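Side-chain contacts in putative peptidase (Parabacteroides merdae, PDB 4L8K), which probably hydrolyses peptide bonds as a serine peptidase of family S41: residues 149-154 against 301-306; 239-244 against 307-312; 51-56 against 257-262; 13-18 against 58-63. All coordinates share one frame; numbering follows the deposited sequence. Where two conformers were deposited one is given.

Contact 1: 149-154 against 301-306; sequences GLIFDV and TIIEAA
Strand 149-153, carrying Ile151, and helix 301-306, carrying Ala306, run nearly antiparallel, with 158° between their directions and the axes 10.0 Å apart at closest approach. The arrangement is the helix-on-sheet layer of an alpha/beta domain, consistent with the ClpP/crotonase clan: the strand lies inside a mixed sheet, between strands 120-125 and 213-217, and the C-terminal helix packs across one face. It illustrates how a small residue lets a helix settle on a branched one. The CA atoms of Ile151 and Ala306 are 7.1 Å apart, a separation bridged by the longer branch of the isoleucine. CG1 of Ile151 stands anti to the carbonyl carbon (chi1 -62°), and the extended chi2 of 167° carries CD1 out to the helix. There CD1 of Ile151 lies 3.7 Å from CB of Ala306, while CG1 of Ile151 is 3.9 Å from that same CB. One helical turn earlier the packing is looser, with CD1 of Ile151 4.4 Å from CG2 of Ile303. Asp153 points the same way, but its carboxylate is engaged by the Tyr122 hydroxyl and a salt bridge to Arg155; OD2 of Asp153 merely skirts CD1 of Ile303 at 4.5 Å.

Contact 2: 239-244 against 307-312; sequences TVMGDR and IGLLLA
Thr239 begins the contact with Leu309, directing its side chain to the helix so that CG2 of Thr239 comes within 4.2 Å of CD2 of Leu309. This is a grazing methyl-to-methyl approach near the protein surface. Val240, next along strand 238-242, faces the other side of the sheet, and its backbone N is bound by the carboxylate of Asp285. Met241, a selenomethionine in the crystal, returns to the helix face and makes the closer touch. Its CG and SE continue in an extended line from the backbone, and the chain then bends at chi3 (-60°), which turns the terminal methyl to Leu309: CE of Met241 is 3.7 Å from CD2 of Leu309. The two chains pass side by side, pointing opposite ways, and Met241 also meets Ile302, Ala305 and Ala306, packing its selenoether under the preceding turns of the helix. Gly242 ends the strand with backbone angles that would jam a side chain against the preceding carbonyl. Beyond it, OD1 of Asp243 accepts the backbone N of Arg244 at 2.8 Å, from above the carboxylate plane, in the loop that follows the strand. The pattern is that of a parallel strand in an alpha/beta sheet whose alternate residues, Thr239 and Met241, face a covering helix, here helix 301-311 at the C-terminal end of the fold.

Contact 3: 51-56 against 257-262; sequences YELFDI and LPNGWS
Trp261 holds its CG anti to the carbonyl carbon (chi1 -57°) and Phe54 holds its own anti to the backbone N (chi1 -173°), and these two settings bring the indole up against helix 50-61. The rings form a T-shaped pair: the edge of Phe54 is directed at a face of Trp261, the planes lie at 73°, and the centroid of the Phe54 ring is 5.3 Å from that of the indole six-membered ring. CD2 of Phe54 is the ring atom over that face, offset toward the rim. The far corner of the indole pushes closer to the helix itself, with CH2 of Trp261 3.6 Å from CB of Phe54. Leu53 contributes its CD2, 3.7 Å from CH2 of Trp261 and 3.9 Å from ND2 of Asn259. On the indole face opposite Phe54 lies the Asn259 amide, its ND2 3.1 Å above the Trp261 ring plane and over its centre. An Asx turn, in which OD1 of Asn259 accepts the backbone N of Trp261 at 3.0 Å, fixes that amide inside the hairpin loop. An alanine in place of Trp261 would probably open a gap between helix and loop and deprive the Phe54 edge of its aromatic face. The chemistry thus joins dispersion and aromatic quadrupole forces across the interface, while the Asx-turn bond shapes the loop and Asn259 N bonds to Asn11 on helix 8-22.

Contact 4: 13-18 against 58-63; sequences EALWRI and GKMLAE
Met60, a selenomethionine in the crystal, is the first residue of 58-63 to reach across to helix 8-22, where it meets Leu15 and Trp16. Its chain is extended until the last torsion, which bends (chi3 77°) and brings CE of Met60 to 3.8 Å from CG of Leu15; Met60 and Leu15 run alongside one another from opposing helices. The same methyl approaches CB of Trp16 at 4.1 Å. SE of Met60 makes a Met-aromatic contact, sitting at the edge of the indole, 5.3 Å from the centroid of the Trp16 five-membered ring. The indole of Trp16 is itself held by its stack on Trp33 and by the bond from NE1 of Trp16 to the Trp33 carbonyl. Leu61 follows and meets Leu15 tip to tip, its CD2 3.9 Å from CD1 of Leu15. A glycine replacing Leu15 would probably leave CE of Met60 and CD2 of Leu61 without their shared partner and open a gap between the helices. The pair shows how helices can pack through a few apolar tips and methyls: cohesion here is apolar, supplemented by the selenium of this selenomethionine (sulfur in a methionine) at an aromatic edge, and depends on shape more than on directed bonds.

How the contacts relate
From the N terminus, contact 4 closes first, joining helices 8-22 and 50-61 around the loop that contains helix 33-43. Contact 3 starts at 51-56, inside that loop, and therefore crosses contact 4; it closes only at 257-262, tying the N-terminal helices to the hairpin between strands 252-256 and 262-266. Contacts 1 and 2 open within this long excursion, at 149-154 and 239-244, and close beyond it on successive halves of helix 301-311, so they cross contact 3 and each other. Both lay that helix on the mixed sheet. Two packing centres result, one at each end of the molecule, with contacts 1 and 3 about 43 Å apart between centres.

Contact 1: 149-154 against 301-306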
loop_
_atom_site.group_PDB
_atom_site.type_symbol
_atom_site.label_atom_id
_atom_site.label_comp_id
_atom_site.label_asym_id
_atom_site.label_seq_id
_atom_site.Cartn_x
_atom_site.Cartn_y
_atom_site.Cartn_z
ATOM N N GLY A 149 5.112 21.555 -11.332
ATOM C CA GLY A 149 4.675 20.199 -11.034
ATOM C C GLY A 149 4.541 19.939 -9.562
ATOM O O GLY A 149 4.893 20.788 -8.745
ATOM N N LEU A 150 4.047 18.737 -9.229
ATOM C CA LEU A 150 3.763 18.317 -7.875
ATOM C C LEU A 150 4.429 17.010 -7.530
ATOM O O LEU A 150 4.441 16.078 -8.331
ATOM C CB LEU A 150 2.225 18.170 -7.715
ATOM C CG LEU A 150 1.663 17.680 -6.349
ATOM C CD1 LEU A 150 1.565 18.836 -5.375
ATOM C CD2 LEU A 150 0.293 17.103 -6.514
ATOM N N ILE A 151 4.917 16.928 -6.294
ATOM C CA ILE A 151 5.435 15.698 -5.701
ATOM C C ILE A 151 4.402 15.299 -4.635
ATOM O O ILE A 151 4.118 16.099 -3.719
ATOM C CB ILE A 151 6.905 15.807 -5.145
ATOM C CG1 ILE A 151 7.921 16.131 -6.269
ATOM C CG2 ILE A 151 7.329 14.523 -4.379
ATOM C CD1 ILE A 151 9.369 16.585 -5.738
ATOM N N PHE A 152 3.793 14.098 -4.794
ATOM C CA PHE A 152 2.828 13.569 -3.827
ATOM C C PHE A 152 3.485 12.347 -3.158
ATOM O O PHE A 152 3.541 11.261 -3.719
ATOM C CB PHE A 152 1.454 13.253 -4.470
ATOM C CG PHE A 152 0.342 13.238 -3.443
ATOM C CD1 PHE A 152 0.106 12.104 -2.662
ATOM C CD2 PHE A 152 -0.426 14.379 -3.207
ATOM C CE1 PHE A 152 -0.905 12.103 -1.688
ATOM C CE2 PHE A 152 -1.437 14.378 -2.240
ATOM C CZ PHE A 152 -1.674 13.238 -1.493
ATOM N N ASP A 153 4.049 12.557 -1.993
ATOM C CA ASP A 153 4.833 11.532 -1.295
ATOM C C ASP A 153 3.972 10.724 -0.322
ATOM O O ASP A 153 3.494 11.255 0.693
ATOM C CB ASP A 153 6.007 12.234 -0.562
ATOM C CG ASP A 153 7.083 11.358 0.053
ATOM O OD1 ASP A 153 6.951 10.114 -0.002
ATOM O OD2 ASP A 153 8.060 11.914 0.582
ATOM N N VAL A 154 3.810 9.418 -0.626
ATOM C CA VAL A 154 3.042 8.478 0.221
ATOM C C VAL A 154 3.960 7.332 0.731
ATOM O O VAL A 154 3.482 6.239 1.038
ATOM C CB VAL A 154 1.757 7.926 -0.464
ATOM C CG1 VAL A 154 0.709 9.025 -0.646
ATOM C CG2 VAL A 154 2.071 7.201 -1.778
ATOM N N THR A 301 17.517 10.971 -2.194
ATOM C CA THR A 301 17.730 10.622 -3.610
ATOM C C THR A 301 16.416 10.629 -4.414
ATOM O O THR A 301 16.404 11.111 -5.553
ATOM C CB THR A 301 18.417 9.242 -3.721
ATOM O OG1 THR A 301 19.426 9.167 -2.719
ATOM C CG2 THR A 301 19.060 8.999 -5.090
ATOM N N ILE A 302 15.318 10.137 -3.797
ATOM C CA ILE A 302 14.013 10.033 -4.430
ATOM C C ILE A 302 13.406 11.431 -4.619
ATOM O O ILE A 302 12.982 11.739 -5.737
ATOM C CB ILE A 302 13.079 9.041 -3.663
ATOM C CG1 ILE A 302 13.811 7.683 -3.477
ATOM C CG2 ILE A 302 11.765 8.858 -4.438
ATOM C CD1 ILE A 302 13.096 6.611 -2.616
ATOM N N ILE A 303 13.408 12.289 -3.570
ATOM C CA ILE A 303 12.880 13.651 -3.725
ATOM C C ILE A 303 13.710 14.402 -4.801
ATOM O O ILE A 303 13.123 15.051 -5.673
ATOM C CB ILE A 303 12.793 14.432 -2.383
ATOM C CG1 ILE A 303 11.815 13.738 -1.397
ATOM C CG2 ILE A 303 12.376 15.919 -2.618
ATOM C CD1 ILE A 303 11.815 14.342 0.082
ATOM N N GLU A 304 15.065 14.249 -4.772
ATOM C CA GLU A 304 15.953 14.927 -5.722
ATOM C C GLU A 304 15.705 14.489 -7.175
ATOM O O GLU A 304 15.644 15.346 -8.054
ATOM C CB GLU A 304 17.425 14.725 -5.360
ATOM C CG GLU A 304 17.824 15.381 -4.054
ATOM C CD GLU A 304 17.755 16.894 -3.981
ATOM O OE1 GLU A 304 17.739 17.561 -5.038
ATOM O OE2 GLU A 304 17.761 17.415 -2.847
ATOM N N ALA A 305 15.526 13.169 -7.416
ATOM C CA ALA A 305 15.241 12.636 -8.754
ATOM C C ALA A 305 13.891 13.170 -9.256
ATOM O O ALA A 305 13.796 13.571 -10.410
ATOM C CB ALA A 305 15.248 11.115 -8.732
ATOM N N ALA A 306 12.885 13.244 -8.354
ATOM C CA ALA A 306 11.547 13.751 -8.666
ATOM C C ALA A 306 11.631 15.247 -9.031
ATOM O O ALA A 306 11.038 15.663 -10.034
ATOM C CB ALA A 306 10.611 13.516 -7.481
#

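Contact 2: 239-244 against 307-312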
loop_
_atom_site.group_PDB
_atom_site.type_symbol
_atom_site.label_atom_id
_atom_site.label_comp_id
_atom_site.label_asym_id
_atom_site.label_seq_id
_atom_site.Cartn_x
_atom_site.Cartn_y
_atom_site.Cartn_z
ATOM N N THR A 239 3.750 10.167 -12.810
ATOM C CA THR A 239 4.889 9.255 -12.786
ATOM C C THR A 239 5.015 8.757 -11.344
ATOM O O THR A 239 4.968 9.567 -10.418
ATOM C CB THR A 239 6.184 9.904 -13.284
ATOM O OG1 THR A 239 5.960 10.473 -14.566
ATOM C CG2 THR A 239 7.343 8.909 -13.346
ATOM N N VAL A 240 5.128 7.446 -11.154
ATOM C CA VAL A 240 5.345 6.838 -9.850
ATOM C C VAL A 240 6.846 6.564 -9.735
ATOM O O VAL A 240 7.457 5.991 -10.637
ATOM C CB VAL A 240 4.480 5.566 -9.593
ATOM C CG1 VAL A 240 4.771 4.982 -8.197
ATOM C CG2 VAL A 240 2.990 5.883 -9.740
HETATM N N MSE A 241 7.447 6.998 -8.624
HETATM C CA MSE A 241 8.879 6.855 -8.429
HETATM C C MSE A 241 9.204 6.328 -7.019
HETATM O O MSE A 241 8.510 6.646 -6.071
HETATM C CB MSE A 241 9.511 8.229 -8.682
HETATM C CG MSE A 241 11.004 8.316 -8.398
HETATM SE SE MSE A 241 11.666 10.082 -8.815
HETATM C CE MSE A 241 11.264 10.253 -10.632
ATOM N N GLY A 242 10.292 5.576 -6.911
ATOM C CA GLY A 242 10.774 5.049 -5.649
ATOM C C GLY A 242 10.931 3.547 -5.706
ATOM O O GLY A 242 11.668 3.022 -6.548
ATOM N N ASP A 243 10.214 2.846 -4.839
ATOM C CA ASP A 243 10.314 1.390 -4.780
ATOM C C ASP A 243 8.930 0.747 -4.886
ATOM O O ASP A 243 7.891 1.431 -4.803
ATOM C CB ASP A 243 11.008 0.973 -3.464
ATOM C CG ASP A 243 11.619 -0.432 -3.425
ATOM O OD1 ASP A 243 11.587 -1.137 -4.475
ATOM O OD2 ASP A 243 12.113 -0.831 -2.350
ATOM N N ARG A 244 8.934 -0.574 -5.110
ATOM C CA ARG A 244 7.710 -1.367 -5.208
ATOM C C ARG A 244 6.885 -1.155 -3.927
ATOM O O ARG A 244 7.446 -1.124 -2.818
ATOM C CB ARG A 244 8.060 -2.855 -5.427
ATOM C CG ARG A 244 6.877 -3.818 -5.591
ATOM C CD ARG A 244 7.405 -5.232 -5.834
ATOM N NE ARG A 244 6.371 -6.268 -5.969
ATOM C CZ ARG A 244 5.615 -6.466 -7.050
ATOM N NH1 ARG A 244 5.708 -5.656 -8.095
ATOM N NH2 ARG A 244 4.743 -7.461 -7.079
ATOM N N ILE A 307 12.441 16.040 -8.262
ATOM C CA ILE A 307 12.657 17.476 -8.522
ATOM C C ILE A 307 13.318 17.622 -9.901
ATOM O O ILE A 307 12.838 18.408 -10.703
ATOM C CB ILE A 307 13.473 18.193 -7.394
ATOM C CG1 ILE A 307 12.642 18.350 -6.095
ATOM C CG2 ILE A 307 14.023 19.571 -7.861
ATOM C CD1 ILE A 307 13.521 18.769 -4.829
ATOM N N GLY A 308 14.368 16.824 -10.162
ATOM C CA GLY A 308 15.082 16.827 -11.440
ATOM C C GLY A 308 14.178 16.561 -12.639
ATOM O O GLY A 308 14.181 17.299 -13.631
ATOM N N LEU A 309 13.355 15.528 -12.524
ATOM C CA LEU A 309 12.407 15.140 -13.569
ATOM C C LEU A 309 11.372 16.236 -13.862
ATOM O O LEU A 309 11.161 16.551 -15.020
ATOM C CB LEU A 309 11.714 13.833 -13.200
ATOM C CG LEU A 309 10.867 13.186 -14.282
ATOM C CD1 LEU A 309 11.673 12.979 -15.601
ATOM C CD2 LEU A 309 10.330 11.865 -13.781
ATOM N N LEU A 310 10.757 16.818 -12.825
ATOM C CA LEU A 310 9.763 17.883 -12.971
ATOM C C LEU A 310 10.351 19.192 -13.531
ATOM O O LEU A 310 9.630 19.951 -14.179
ATOM C CB LEU A 310 9.083 18.177 -11.631
ATOM C CG LEU A 310 8.123 17.121 -11.075
ATOM C CD1 LEU A 310 7.691 17.482 -9.671
ATOM C CD2 LEU A 310 6.899 16.943 -11.972
ATOM N N LEU A 311 11.635 19.469 -13.253
ATOM C CA LEU A 311 12.328 20.672 -13.728
ATOM C C LEU A 311 12.889 20.476 -15.132
ATOM O O LEU A 311 13.239 21.467 -15.781
ATOM C CB LEU A 311 13.455 21.103 -12.778
ATOM C CG LEU A 311 13.021 21.682 -11.426
ATOM C CD1 LEU A 311 14.239 22.090 -10.622
ATOM C CD2 LEU A 311 12.002 22.850 -11.574
ATOM N N ALA A 312 12.994 19.211 -15.597
ATOM C CA ALA A 312 13.512 18.896 -16.925
ATOM C C ALA A 312 12.621 19.578 -17.953
ATOM O O ALA A 312 11.416 19.318 -18.021
ATOM C CB ALA A 312 13.591 17.392 -17.129
#

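Contact 3: 51-56 against 257-262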
loop_
_atom_site.group_PDB
_atom_site.type_symbol
_atom_site.label_atom_id
_atom_site.label_comp_id
_atom_site.label_asym_id
_atom_site.label_seq_id
_atom_site.Cartn_x
_atom_site.Cartn_y
_atom_site.Cartn_z
ATOM N N TYR A 51 1.780 -21.241 24.109
ATOM C CA TYR A 51 2.924 -20.563 23.487
ATOM C C TYR A 51 3.542 -21.417 22.386
ATOM O O TYR A 51 3.899 -20.893 21.338
ATOM C CB TYR A 51 3.968 -20.223 24.567
ATOM C CG TYR A 51 3.391 -19.384 25.686
ATOM C CD1 TYR A 51 3.062 -18.043 25.483
ATOM C CD2 TYR A 51 3.147 -19.933 26.941
ATOM C CE1 TYR A 51 2.516 -17.269 26.509
ATOM C CE2 TYR A 51 2.625 -19.162 27.979
ATOM C CZ TYR A 51 2.307 -17.832 27.759
ATOM O OH TYR A 51 1.795 -17.072 28.786
ATOM N N GLU A 52 3.669 -22.732 22.635
ATOM C CA GLU A 52 4.187 -23.699 21.661
ATOM C C GLU A 52 3.233 -23.792 20.460
ATOM O O GLU A 52 3.684 -23.816 19.312
ATOM C CB GLU A 52 4.363 -25.068 22.329
ATOM C CG GLU A 52 5.442 -25.050 23.404
ATOM C CD GLU A 52 5.388 -26.159 24.444
ATOM O OE1 GLU A 52 4.387 -26.911 24.485
ATOM O OE2 GLU A 52 6.344 -26.258 25.247
ATOM N N LEU A 53 1.909 -23.825 20.731
ATOM C CA LEU A 53 0.875 -23.862 19.704
ATOM C C LEU A 53 0.953 -22.584 18.852
ATOM O O LEU A 53 0.922 -22.663 17.623
ATOM C CB LEU A 53 -0.544 -24.020 20.346
ATOM C CG LEU A 53 -1.733 -23.970 19.347
ATOM C CD1 LEU A 53 -1.736 -25.185 18.424
ATOM C CD2 LEU A 53 -3.052 -23.831 20.062
ATOM N N PHE A 54 1.082 -21.415 19.515
ATOM C CA PHE A 54 1.160 -20.136 18.831
ATOM C C PHE A 54 2.382 -20.086 17.879
ATOM O O PHE A 54 2.251 -19.652 16.733
ATOM C CB PHE A 54 1.171 -18.948 19.826
ATOM C CG PHE A 54 1.088 -17.597 19.125
ATOM C CD1 PHE A 54 2.225 -16.979 18.651
ATOM C CD2 PHE A 54 -0.140 -16.971 18.913
ATOM C CE1 PHE A 54 2.138 -15.779 17.949
ATOM C CE2 PHE A 54 -0.216 -15.751 18.219
ATOM C CZ PHE A 54 0.923 -15.164 17.762
ATOM N N ASP A 55 3.544 -20.573 18.342
ATOM C CA ASP A 55 4.747 -20.584 17.500
ATOM C C ASP A 55 4.597 -21.465 16.261
ATOM O O ASP A 55 4.969 -21.034 15.164
ATOM C CB ASP A 55 5.964 -21.037 18.314
ATOM C CG ASP A 55 6.520 -19.965 19.221
ATOM O OD1 ASP A 55 6.025 -18.801 19.151
ATOM O OD2 ASP A 55 7.469 -20.265 19.970
ATOM N N ILE A 56 4.043 -22.685 16.424
ATOM C CA ILE A 56 3.870 -23.636 15.330
ATOM C C ILE A 56 2.802 -23.133 14.322
ATOM O O ILE A 56 3.024 -23.233 13.107
ATOM C CB ILE A 56 3.586 -25.059 15.891
ATOM C CG1 ILE A 56 4.899 -25.737 16.396
ATOM C CG2 ILE A 56 2.818 -25.961 14.931
ATOM C CD1 ILE A 56 6.047 -25.928 15.367
ATOM N N LEU A 257 -10.411 -18.056 16.082
ATOM C CA LEU A 257 -10.159 -19.477 16.278
ATOM C C LEU A 257 -10.975 -19.969 17.490
ATOM O O LEU A 257 -11.359 -19.130 18.319
ATOM C CB LEU A 257 -8.650 -19.740 16.524
ATOM C CG LEU A 257 -7.631 -19.407 15.427
ATOM C CD1 LEU A 257 -6.289 -20.071 15.742
ATOM C CD2 LEU A 257 -8.108 -19.867 14.059
ATOM N N PRO A 258 -11.176 -21.301 17.691
ATOM C CA PRO A 258 -11.886 -21.757 18.899
ATOM C C PRO A 258 -11.286 -21.226 20.212
ATOM O O PRO A 258 -12.039 -21.035 21.159
ATOM C CB PRO A 258 -11.753 -23.289 18.829
ATOM C CG PRO A 258 -11.665 -23.578 17.366
ATOM C CD PRO A 258 -10.830 -22.443 16.816
ATOM N N ASN A 259 -9.957 -20.970 20.272
ATOM C CA ASN A 259 -9.267 -20.473 21.491
ATOM C C ASN A 259 -9.320 -18.924 21.641
ATOM O O ASN A 259 -8.700 -18.369 22.552
ATOM C CB ASN A 259 -7.794 -20.959 21.534
ATOM C CG ASN A 259 -6.898 -20.434 20.420
ATOM O OD1 ASN A 259 -7.270 -19.566 19.624
ATOM N ND2 ASN A 259 -5.717 -21.013 20.287
ATOM N N GLY A 260 -10.018 -18.245 20.741
ATOM C CA GLY A 260 -10.166 -16.801 20.836
ATOM C C GLY A 260 -9.132 -15.995 20.094
ATOM O O GLY A 260 -9.269 -14.776 20.001
ATOM N N TRP A 261 -8.087 -16.651 19.554
ATOM C CA TRP A 261 -7.098 -15.948 18.738
ATOM C C TRP A 261 -7.745 -15.580 17.425
ATOM O O TRP A 261 -8.772 -16.161 17.065
ATOM C CB TRP A 261 -5.841 -16.799 18.459
ATOM C CG TRP A 261 -5.086 -17.310 19.648
ATOM C CD1 TRP A 261 -5.227 -16.927 20.950
ATOM C CD2 TRP A 261 -4.072 -18.323 19.634
ATOM N NE1 TRP A 261 -4.374 -17.647 21.751
ATOM C CE2 TRP A 261 -3.655 -18.518 20.970
ATOM C CE3 TRP A 261 -3.510 -19.126 18.628
ATOM C CZ2 TRP A 261 -2.662 -19.453 21.320
ATOM C CZ3 TRP A 261 -2.540 -20.057 18.979
ATOM C CH2 TRP A 261 -2.138 -20.222 20.313
ATOM N N SER A 262 -7.153 -14.659 16.689
ATOM C CA SER A 262 -7.733 -14.355 15.406
ATOM C C SER A 262 -6.661 -14.423 14.312
ATOM O O SER A 262 -5.478 -14.287 14.590
ATOM C CB SER A 262 -8.465 -13.015 15.434
ATOM O OG SER A 262 -7.558 -11.930 15.408
#

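Contact 4: 13-18 against 58-63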
loop_
_atom_site.group_PDB
_atom_site.type_symbol
_atom_site.label_atom_id
_atom_site.label_comp_id
_atom_site.label_asym_id
_atom_site.label_seq_id
_atom_site.Cartn_x
_atom_site.Cartn_y
_atom_site.Cartn_z
ATOM N N GLU A 13 -6.685 -27.467 13.307
ATOM C CA GLU A 13 -7.692 -27.842 12.312
ATOM C C GLU A 13 -8.489 -26.625 11.844
ATOM O O GLU A 13 -8.607 -26.427 10.642
ATOM C CB GLU A 13 -8.657 -28.917 12.860
ATOM C CG GLU A 13 -8.031 -30.282 13.099
ATOM C CD GLU A 13 -7.660 -31.147 11.907
ATOM O OE1 GLU A 13 -8.060 -30.820 10.764
ATOM O OE2 GLU A 13 -6.987 -32.182 12.130
ATOM N N ALA A 14 -8.986 -25.798 12.787
ATOM C CA ALA A 14 -9.777 -24.603 12.493
ATOM C C ALA A 14 -8.977 -23.577 11.689
ATOM O O ALA A 14 -9.481 -23.098 10.674
ATOM C CB ALA A 14 -10.276 -23.974 13.779
ATOM N N LEU A 15 -7.726 -23.280 12.112
ATOM C CA LEU A 15 -6.855 -22.342 11.417
ATOM C C LEU A 15 -6.529 -22.827 9.994
ATOM O O LEU A 15 -6.594 -22.023 9.067
ATOM C CB LEU A 15 -5.558 -22.072 12.217
ATOM C CG LEU A 15 -4.561 -21.086 11.553
ATOM C CD1 LEU A 15 -5.210 -19.728 11.247
ATOM C CD2 LEU A 15 -3.322 -20.918 12.367
ATOM N N TRP A 16 -6.189 -24.123 9.819
ATOM C CA TRP A 16 -5.881 -24.670 8.498
ATOM C C TRP A 16 -7.097 -24.518 7.548
ATOM O O TRP A 16 -6.929 -24.122 6.390
ATOM C CB TRP A 16 -5.441 -26.154 8.594
ATOM C CG TRP A 16 -4.967 -26.674 7.266
ATOM C CD1 TRP A 16 -3.718 -26.534 6.733
ATOM C CD2 TRP A 16 -5.794 -27.214 6.212
ATOM N NE1 TRP A 16 -3.689 -27.042 5.451
ATOM C CE2 TRP A 16 -4.951 -27.466 5.107
ATOM C CE3 TRP A 16 -7.149 -27.591 6.127
ATOM C CZ2 TRP A 16 -5.415 -28.089 3.934
ATOM C CZ3 TRP A 16 -7.606 -28.200 4.965
ATOM C CH2 TRP A 16 -6.751 -28.432 3.881
ATOM N N ARG A 17 -8.307 -24.835 8.057
ATOM C CA ARG A 17 -9.581 -24.774 7.344
ATOM C C ARG A 17 -9.953 -23.327 6.977
ATOM O O ARG A 17 -10.389 -23.087 5.847
ATOM C CB ARG A 17 -10.694 -25.418 8.179
ATOM C CG ARG A 17 -11.459 -26.525 7.444
ATOM C CD ARG A 17 -12.601 -27.084 8.269
ATOM N NE ARG A 17 -13.907 -26.651 7.764
ATOM C CZ ARG A 17 -14.541 -25.552 8.162
ATOM N NH1 ARG A 17 -13.993 -24.753 9.074
ATOM N NH2 ARG A 17 -15.718 -25.232 7.641
ATOM N N ILE A 18 -9.751 -22.365 7.915
ATOM C CA ILE A 18 -10.037 -20.944 7.670
ATOM C C ILE A 18 -9.182 -20.454 6.479
ATOM O O ILE A 18 -9.708 -19.788 5.582
ATOM C CB ILE A 18 -9.850 -20.069 8.942
ATOM C CG1 ILE A 18 -10.976 -20.353 9.963
ATOM C CG2 ILE A 18 -9.817 -18.565 8.583
ATOM C CD1 ILE A 18 -10.709 -19.892 11.385
ATOM N N GLY A 58 1.940 -20.037 13.814
ATOM C CA GLY A 58 2.526 -18.855 13.192
ATOM C C GLY A 58 3.453 -19.251 12.056
ATOM O O GLY A 58 3.424 -18.633 10.986
ATOM N N LYS A 59 4.252 -20.322 12.273
ATOM C CA LYS A 59 5.166 -20.883 11.266
ATOM C C LYS A 59 4.387 -21.448 10.092
ATOM O O LYS A 59 4.820 -21.315 8.941
ATOM C CB LYS A 59 6.055 -21.974 11.869
ATOM C CG LYS A 59 7.312 -21.431 12.498
ATOM C CD LYS A 59 7.915 -22.398 13.526
ATOM C CE LYS A 59 9.007 -21.725 14.347
ATOM N NZ LYS A 59 10.231 -21.411 13.540
HETATM N N MSE A 60 3.215 -22.051 10.385
HETATM C CA MSE A 60 2.295 -22.590 9.376
HETATM C C MSE A 60 1.782 -21.477 8.484
HETATM O O MSE A 60 1.760 -21.655 7.269
HETATM C CB MSE A 60 1.126 -23.325 10.020
HETATM C CG MSE A 60 0.362 -24.164 9.025
HETATM SE SE MSE A 60 -1.144 -25.131 9.767
HETATM C CE MSE A 60 -2.390 -23.690 9.913
ATOM N N LEU A 61 1.392 -20.317 9.073
ATOM C CA LEU A 61 0.923 -19.187 8.262
ATOM C C LEU A 61 2.072 -18.596 7.457
ATOM O O LEU A 61 1.867 -18.236 6.307
ATOM C CB LEU A 61 0.236 -18.093 9.096
ATOM C CG LEU A 61 -1.009 -18.504 9.901
ATOM C CD1 LEU A 61 -1.598 -17.290 10.583
ATOM C CD2 LEU A 61 -2.092 -19.153 9.014
ATOM N N ALA A 62 3.293 -18.594 8.016
ATOM C CA ALA A 62 4.468 -18.057 7.318
ATOM C C ALA A 62 4.852 -18.912 6.079
ATOM O O ALA A 62 5.634 -18.461 5.252
ATOM C CB ALA A 62 5.638 -17.922 8.272
ATOM N N GLU A 63 4.255 -20.101 5.921
ATOM C CA GLU A 63 4.472 -20.958 4.740
ATOM C C GLU A 63 4.025 -20.262 3.444
ATOM O O GLU A 63 4.605 -20.518 2.393
ATOM C CB GLU A 63 3.746 -22.308 4.879
ATOM C CG GLU A 63 4.300 -23.200 5.991
ATOM C CD GLU A 63 5.538 -24.021 5.674
ATOM O OE1 GLU A 63 5.813 -24.275 4.476
ATOM O OE2 GLU A 63 6.195 -24.473 6.640
#